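Long-range contact in Pbp related beta-lactamase (Pyrococcus abyssi, PDB 2QMI), which probably works as a self-compartmentalizing serine peptidase of the penicillin-binding protein and beta-lactamase family, assembled as an octamer: residues K62-E74 with S257-T269. Numbering follows the deposited sequence.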
# COMPACT_ATOMS: atom_id res chain seq x y z
N LYS A 62 6.40 11.20 -45.93
CA LYS A 62 6.46 10.20 -46.99
C LYS A 62 6.09 10.74 -48.37
O LYS A 62 6.70 10.35 -49.37
CB LYS A 62 5.57 8.99 -46.65
CG LYS A 62 6.16 8.07 -45.57
CD LYS A 62 5.32 6.80 -45.39
CE LYS A 62 5.89 5.87 -44.32
NZ LYS A 62 5.90 6.48 -42.96
N SER A 63 5.09 11.63 -48.45
CA SER A 63 4.72 12.18 -49.75
C SER A 63 5.91 12.93 -50.37
O SER A 63 6.15 12.87 -51.57
CB SER A 63 3.49 13.10 -49.63
OG SER A 63 3.70 14.21 -48.77
N PHE A 64 6.68 13.63 -49.53
CA PHE A 64 7.85 14.36 -49.99
C PHE A 64 8.88 13.38 -50.57
O PHE A 64 9.40 13.59 -51.65
CB PHE A 64 8.47 15.14 -48.83
CG PHE A 64 7.66 16.31 -48.39
CD1 PHE A 64 8.02 17.60 -48.77
CD2 PHE A 64 6.54 16.13 -47.60
CE1 PHE A 64 7.28 18.70 -48.36
CE2 PHE A 64 5.79 17.23 -47.18
CZ PHE A 64 6.16 18.51 -47.56
N THR A 65 9.15 12.31 -49.84
CA THR A 65 10.10 11.31 -50.28
C THR A 65 9.67 10.74 -51.63
O THR A 65 10.50 10.52 -52.52
CB THR A 65 10.20 10.15 -49.27
OG1 THR A 65 10.76 10.63 -48.04
CG2 THR A 65 11.06 9.02 -49.82
N ALA A 66 8.37 10.50 -51.79
CA ALA A 66 7.84 9.95 -53.04
C ALA A 66 8.00 10.95 -54.19
O ALA A 66 8.25 10.55 -55.33
CB ALA A 66 6.38 9.57 -52.87
N LEU A 67 7.86 12.23 -53.88
CA LEU A 67 7.99 13.27 -54.89
C LEU A 67 9.44 13.31 -55.39
O LEU A 67 9.68 13.37 -56.60
CB LEU A 67 7.58 14.63 -54.31
CG LEU A 67 7.52 15.82 -55.27
CD1 LEU A 67 6.53 15.54 -56.41
CD2 LEU A 67 7.09 17.06 -54.51
N ALA A 68 10.39 13.29 -54.46
CA ALA A 68 11.80 13.31 -54.81
C ALA A 68 12.08 12.16 -55.78
O ALA A 68 12.80 12.33 -56.78
CB ALA A 68 12.66 13.15 -53.57
N ILE A 69 11.51 11.00 -55.49
CA ILE A 69 11.67 9.82 -56.32
C ILE A 69 11.11 10.05 -57.72
O ILE A 69 11.71 9.63 -58.70
CB ILE A 69 10.97 8.59 -55.70
CG1 ILE A 69 11.70 8.14 -54.43
CG2 ILE A 69 10.90 7.45 -56.72
CD1 ILE A 69 13.11 7.57 -54.66
N MET A 70 9.96 10.72 -57.80
CA MET A 70 9.34 11.00 -59.10
C MET A 70 10.25 11.90 -59.92
O MET A 70 10.40 11.71 -61.12
CB MET A 70 7.98 11.70 -58.92
CG MET A 70 6.88 10.86 -58.29
SD MET A 70 6.33 9.44 -59.29
CE MET A 70 7.33 8.14 -58.58
N LYS A 71 10.85 12.88 -59.26
CA LYS A 71 11.73 13.82 -59.93
C LYS A 71 12.92 13.09 -60.55
O LYS A 71 13.17 13.20 -61.76
CB LYS A 71 12.23 14.87 -58.94
CG LYS A 71 12.85 16.10 -59.60
CD LYS A 71 13.01 17.23 -58.61
CE LYS A 71 13.57 18.47 -59.27
NZ LYS A 71 14.90 18.18 -59.87
N LEU A 72 13.63 12.33 -59.73
CA LEU A 72 14.79 11.59 -60.19
C LEU A 72 14.43 10.62 -61.33
O LEU A 72 15.25 10.37 -62.20
CB LEU A 72 15.43 10.83 -59.03
CG LEU A 72 15.97 11.71 -57.89
CD1 LEU A 72 16.38 10.84 -56.72
CD2 LEU A 72 17.15 12.55 -58.40
N VAL A 73 13.21 10.10 -61.31
CA VAL A 73 12.77 9.18 -62.36
C VAL A 73 12.55 9.96 -63.66
O VAL A 73 12.98 9.55 -64.74
CB VAL A 73 11.46 8.47 -61.96
CG1 VAL A 73 10.98 7.57 -63.09
CG2 VAL A 73 11.71 7.64 -60.70
N GLU A 74 11.87 11.09 -63.53
CA GLU A 74 11.60 11.95 -64.67
C GLU A 74 12.88 12.45 -65.30
O GLU A 74 12.93 12.72 -66.50
CB GLU A 74 10.75 13.13 -64.22
CG GLU A 74 10.75 14.27 -65.19
CD GLU A 74 9.50 15.11 -65.06
OE1 GLU A 74 9.13 15.45 -63.91
OE2 GLU A 74 8.89 15.43 -66.10
N SER A 257 6.39 22.82 -61.14
CA SER A 257 7.66 23.39 -60.71
C SER A 257 8.63 22.30 -60.24
O SER A 257 9.84 22.50 -60.26
CB SER A 257 7.45 24.37 -59.54
OG SER A 257 6.59 25.44 -59.87
N ILE A 258 8.09 21.15 -59.83
CA ILE A 258 8.92 20.05 -59.33
C ILE A 258 8.97 18.87 -60.29
O ILE A 258 10.04 18.31 -60.55
CB ILE A 258 8.41 19.54 -57.95
CG1 ILE A 258 8.00 20.72 -57.07
CG2 ILE A 258 9.51 18.72 -57.24
CD1 ILE A 258 9.08 21.75 -56.88
N VAL A 259 7.81 18.47 -60.79
CA VAL A 259 7.69 17.36 -61.73
C VAL A 259 6.51 17.62 -62.66
O VAL A 259 5.64 18.44 -62.36
CB VAL A 259 7.43 16.00 -61.02
CG1 VAL A 259 8.56 15.67 -60.06
CG2 VAL A 259 6.09 16.04 -60.29
N SER A 260 6.48 16.91 -63.79
CA SER A 260 5.39 17.03 -64.75
C SER A 260 4.12 16.44 -64.13
O SER A 260 4.18 15.60 -63.23
CB SER A 260 5.73 16.28 -66.04
OG SER A 260 6.83 16.87 -66.71
N LYS A 261 2.98 16.90 -64.63
CA LYS A 261 1.67 16.46 -64.15
C LYS A 261 1.47 14.96 -64.29
O LYS A 261 0.73 14.35 -63.51
CB LYS A 261 0.57 17.20 -64.91
CG LYS A 261 0.76 17.18 -66.43
CD LYS A 261 -0.18 18.18 -67.11
CE LYS A 261 0.26 18.47 -68.55
NZ LYS A 261 0.27 17.24 -69.38
N GLU A 262 2.12 14.37 -65.28
CA GLU A 262 2.00 12.93 -65.49
C GLU A 262 2.49 12.19 -64.24
O GLU A 262 2.01 11.11 -63.93
CB GLU A 262 2.82 12.49 -66.71
CG GLU A 262 2.28 12.96 -68.06
CD GLU A 262 2.05 14.47 -68.15
OE1 GLU A 262 2.93 15.25 -67.69
OE2 GLU A 262 1.00 14.87 -68.69
N TYR A 263 3.45 12.79 -63.54
CA TYR A 263 3.99 12.16 -62.34
C TYR A 263 3.08 12.34 -61.13
O TYR A 263 2.88 11.40 -60.35
CB TYR A 263 5.40 12.69 -62.06
CG TYR A 263 6.39 12.10 -63.04
CD1 TYR A 263 6.91 10.83 -62.83
CD2 TYR A 263 6.70 12.76 -64.24
CE1 TYR A 263 7.70 10.21 -63.79
CE2 TYR A 263 7.50 12.14 -65.21
CZ TYR A 263 7.99 10.87 -64.97
OH TYR A 263 8.76 10.23 -65.91
N ILE A 264 2.52 13.54 -60.98
CA ILE A 264 1.62 13.80 -59.87
C ILE A 264 0.48 12.78 -59.93
O ILE A 264 0.02 12.26 -58.90
CB ILE A 264 1.04 15.22 -59.92
CG1 ILE A 264 2.17 16.24 -59.74
CG2 ILE A 264 -0.02 15.40 -58.85
CD1 ILE A 264 1.70 17.68 -59.65
N GLU A 265 0.04 12.46 -61.15
CA GLU A 265 -1.03 11.50 -61.34
C GLU A 265 -0.60 10.09 -60.99
O GLU A 265 -1.42 9.26 -60.60
CB GLU A 265 -1.52 11.56 -62.79
CG GLU A 265 -2.52 12.68 -63.01
CD GLU A 265 -2.73 12.97 -64.47
OE1 GLU A 265 -2.87 12.00 -65.26
OE2 GLU A 265 -2.78 14.17 -64.82
N LYS A 266 0.70 9.82 -61.12
CA LYS A 266 1.21 8.50 -60.77
C LYS A 266 1.08 8.33 -59.26
O LYS A 266 0.72 7.26 -58.77
CB LYS A 266 2.68 8.36 -61.18
CG LYS A 266 2.89 8.08 -62.66
CD LYS A 266 4.33 7.63 -62.94
CE LYS A 266 4.55 7.36 -64.42
NZ LYS A 266 4.27 8.56 -65.25
N MET A 267 1.38 9.39 -58.52
CA MET A 267 1.32 9.37 -57.07
C MET A 267 -0.10 9.24 -56.53
O MET A 267 -0.30 8.69 -55.45
CB MET A 267 1.97 10.65 -56.50
CG MET A 267 3.45 10.78 -56.83
SD MET A 267 4.17 12.34 -56.26
CE MET A 267 4.06 12.11 -54.48
N GLU A 268 -1.07 9.75 -57.29
CA GLU A 268 -2.48 9.71 -56.88
C GLU A 268 -3.20 8.47 -57.39
O GLU A 268 -4.42 8.37 -57.27
CB GLU A 268 -3.21 10.95 -57.39
CG GLU A 268 -2.60 12.28 -56.96
CD GLU A 268 -3.34 13.49 -57.52
OE1 GLU A 268 -4.27 13.30 -58.34
OE2 GLU A 268 -2.99 14.63 -57.14
N THR A 269 -2.45 7.52 -57.95
CA THR A 269 -3.07 6.30 -58.47
C THR A 269 -3.06 5.16 -57.45
O THR A 269 -2.03 4.85 -56.86
CB THR A 269 -2.34 5.82 -59.76
OG1 THR A 269 -2.37 6.86 -60.74
CG2 THR A 269 -3.03 4.58 -60.33
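Glu74 CB lies over one face of the Tyr263 ring, a CH-pi contact 3.9 Å from the centroid, and Met70 O covers the same face. On the opposite face, near the rim, stands Lys266 NZ; Met70 SD and Ser260 O lie at the edge, SD 3.8 Å from Tyr263 CD1 as a Met-aromatic contact. The carboxylate of Glu74, turned 41° from the ring, reaches beyond it because CG is anti to the backbone N. Its oxygens use their syn lone pairs: OE1 accepts Ser260 N (3.0 Å, 159°) and OE2 accepts Ser260 OG (2.6 Å). A carboxylate suits this spot before helix 261-267, whose start probably favours negative charge.

Deeper in, flexible Met267 fits as a knob among Ser63, Ala66, Leu67 and Met70, its CE 3.8 Å from small Ala66 CB. Branched Val259 packs alongside, CG1 3.7 Å from Lys71 CA and CG2 3.9 Å from Leu67 CD1.

Helices 62-74 and 261-267 run obliquely, in broadly opposing directions, at 138°; their axes come within 10.3 Å. Tyr251 of helix 241-252 backs Leu67 and Met267. Helix 61-74 carries Lys62, consistent with an SxxK active-site motif, and packs against helix 162-176; Glu268 OE2 bonds Tyr315 OH on strand 310-316.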